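Local coordinates for protein aldehyde dehydrogenase (Burkholderia thailandensis, PDB 5J6B) that probably oxidises aldehydes to carboxylic acids with NADP as cofactor, as a four-chain member of the aldehyde dehydrogenase family, at residues A[306-310]-A[394-398]. Sequence-based numbering, arbitrary orientation.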
loop_
_atom_site.group_PDB
_atom_site.type_symbol
_atom_site.label_atom_id
_atom_site.label_comp_id
_atom_site.label_asym_id
_atom_site.label_seq_id
_atom_site.Cartn_x
_atom_site.Cartn_y
_atom_site.Cartn_z
ATOM N N TYR A 306 -40.924 -16.086 -2.230
ATOM C CA TYR A 306 -41.490 -15.215 -3.256
ATOM C C TYR A 306 -42.863 -14.690 -2.855
ATOM O O TYR A 306 -43.121 -13.483 -2.930
ATOM C CB TYR A 306 -41.579 -15.964 -4.586
ATOM C CG TYR A 306 -42.011 -15.087 -5.733
ATOM C CD1 TYR A 306 -43.361 -14.943 -6.060
ATOM C CD2 TYR A 306 -41.076 -14.393 -6.486
ATOM C CE1 TYR A 306 -43.757 -14.132 -7.112
ATOM C CE2 TYR A 306 -41.466 -13.580 -7.543
ATOM C CZ TYR A 306 -42.803 -13.452 -7.850
ATOM O OH TYR A 306 -43.188 -12.651 -8.908
ATOM N N ASP A 307 -43.764 -15.585 -2.446
ATOM C CA ASP A 307 -45.130 -15.166 -2.148
ATOM C C ASP A 307 -45.169 -14.190 -0.979
ATOM O O ASP A 307 -45.903 -13.194 -1.020
ATOM C CB ASP A 307 -46.009 -16.379 -1.851
ATOM C CG ASP A 307 -46.220 -17.264 -3.060
ATOM O OD1 ASP A 307 -46.048 -16.791 -4.206
ATOM O OD2 ASP A 307 -46.570 -18.443 -2.854
ATOM N N ALA A 308 -44.385 -14.454 0.071
ATOM C CA ALA A 308 -44.378 -13.544 1.215
ATOM C C ALA A 308 -43.758 -12.200 0.844
ATOM O O ALA A 308 -44.286 -11.143 1.213
ATOM C CB ALA A 308 -43.646 -14.194 2.396
ATOM N N LEU A 309 -42.649 -12.220 0.095
ATOM C CA LEU A 309 -42.015 -10.980 -0.352
ATOM C C LEU A 309 -42.945 -10.174 -1.245
ATOM O O LEU A 309 -43.030 -8.943 -1.119
ATOM C CB LEU A 309 -40.719 -11.286 -1.109
ATOM C CG LEU A 309 -39.972 -10.050 -1.614
ATOM C CD1 LEU A 309 -39.029 -9.538 -0.534
ATOM C CD2 LEU A 309 -39.215 -10.316 -2.889
ATOM N N ARG A 310 -43.650 -10.859 -2.154
ATOM C CA ARG A 310 -44.535 -10.184 -3.099
ATOM C C ARG A 310 -45.657 -9.440 -2.382
ATOM O O ARG A 310 -45.965 -8.285 -2.713
ATOM C CB ARG A 310 -45.112 -11.208 -4.080
ATOM C CG ARG A 310 -46.118 -10.643 -5.081
ATOM C CD ARG A 310 -47.004 -11.769 -5.622
ATOM N NE ARG A 310 -47.719 -11.394 -6.837
ATOM C CZ ARG A 310 -48.970 -10.942 -6.869
ATOM N NH1 ARG A 310 -49.666 -10.799 -5.745
ATOM N NH2 ARG A 310 -49.528 -10.627 -8.031
ATOM N N LEU A 394 -39.446 -4.370 -11.372
ATOM C CA LEU A 394 -39.936 -5.602 -11.979
ATOM C C LEU A 394 -39.566 -6.772 -11.079
ATOM O O LEU A 394 -38.405 -6.904 -10.680
ATOM C CB LEU A 394 -39.332 -5.811 -13.369
ATOM C CG LEU A 394 -39.146 -4.558 -14.217
ATOM C CD1 LEU A 394 -38.490 -4.915 -15.546
ATOM C CD2 LEU A 394 -40.481 -3.861 -14.432
ATOM N N LEU A 395 -40.546 -7.613 -10.767
ATOM C CA LEU A 395 -40.353 -8.750 -9.875
ATOM C C LEU A 395 -40.330 -10.040 -10.692
ATOM O O LEU A 395 -41.251 -10.304 -11.468
ATOM C CB LEU A 395 -41.462 -8.792 -8.817
ATOM C CG LEU A 395 -41.479 -9.978 -7.835
ATOM C CD1 LEU A 395 -40.201 -10.066 -7.001
ATOM C CD2 LEU A 395 -42.698 -9.883 -6.927
ATOM N N GLU A 396 -39.272 -10.831 -10.539
ATOM C CA GLU A 396 -39.214 -12.138 -11.174
ATOM C C GLU A 396 -38.750 -13.162 -10.145
ATOM O O GLU A 396 -38.227 -12.818 -9.081
ATOM C CB GLU A 396 -38.295 -12.140 -12.412
ATOM C CG GLU A 396 -36.821 -11.830 -12.106
ATOM C CD GLU A 396 -35.973 -11.692 -13.365
ATOM O OE1 GLU A 396 -35.407 -10.596 -13.608
ATOM O OE2 GLU A 396 -35.877 -12.682 -14.122
ATOM N N ARG A 397 -38.942 -14.429 -10.492
ATOM C CA ARG A 397 -38.843 -15.552 -9.575
ATOM C C ARG A 397 -37.757 -16.511 -10.045
ATOM O O ARG A 397 -37.645 -16.790 -11.244
ATOM C CB ARG A 397 -40.195 -16.273 -9.513
ATOM C CG ARG A 397 -40.324 -17.442 -8.564
ATOM C CD ARG A 397 -41.735 -18.012 -8.714
ATOM N NE ARG A 397 -41.923 -19.220 -7.924
ATOM C CZ ARG A 397 -42.833 -19.362 -6.965
ATOM N NH1 ARG A 397 -43.672 -18.368 -6.670
ATOM N NH2 ARG A 397 -42.914 -20.517 -6.309
ATOM N N PHE A 398 -36.962 -17.030 -9.109
ATOM C CA PHE A 398 -35.962 -18.044 -9.454
ATOM C C PHE A 398 -35.901 -19.095 -8.356
ATOM O O PHE A 398 -36.518 -18.958 -7.295
ATOM C CB PHE A 398 -34.564 -17.435 -9.664
ATOM C CG PHE A 398 -33.802 -17.195 -8.376
ATOM C CD1 PHE A 398 -34.074 -16.079 -7.585
ATOM C CD2 PHE A 398 -32.819 -18.086 -7.961
ATOM C CE1 PHE A 398 -33.369 -15.863 -6.403
ATOM C CE2 PHE A 398 -32.117 -17.886 -6.779
ATOM C CZ PHE A 398 -32.383 -16.780 -6.000
#
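Y306 lies between L395 and R397, joining a helix to a sheet in the alpha/beta catalytic domain of the aldehyde dehydrogenase fold. Helix 303-319 follows strand 298-302 directly and packs on the neighbouring strand 392-398, which runs parallel to strand 298-302. The helix and strand segments run nearly antiparallel, at 166°, with their axes 10.3 Å apart.

The apolar contacts centre on Y306 and L395. Y306 CG is anti to the backbone N (chi1 -174°), which sets the ring between L395 and R397. R397 CG sits over one ring face, 4.2 Å from the centroid, in a CH-pi contact. L395 meets the ring at its hydroxyl end, obliquely, with L395 CG 3.6 Å from Y306 CE2. L395 CD1 also reaches L309 CD2 at 4.2 Å. L309 continues the apolar layer to L274, V278 and L281 of helix 274-286. L395 CD2 rests against the aliphatic start of R310.

Polar contacts add to these. Y306 OH is hydrogen-bonded to E375 on the adjacent strand 368-375, and R310 forms a salt bridge to the same carboxylate group. One glutamate thus holds two side chains of the helix. On the solvent-exposed side the extended R397 chain passes over the tyrosine. Its NH1 makes a long salt bridge of 3.8 Å to D307 OD1, which lies at the guanidinium edge, near its plane.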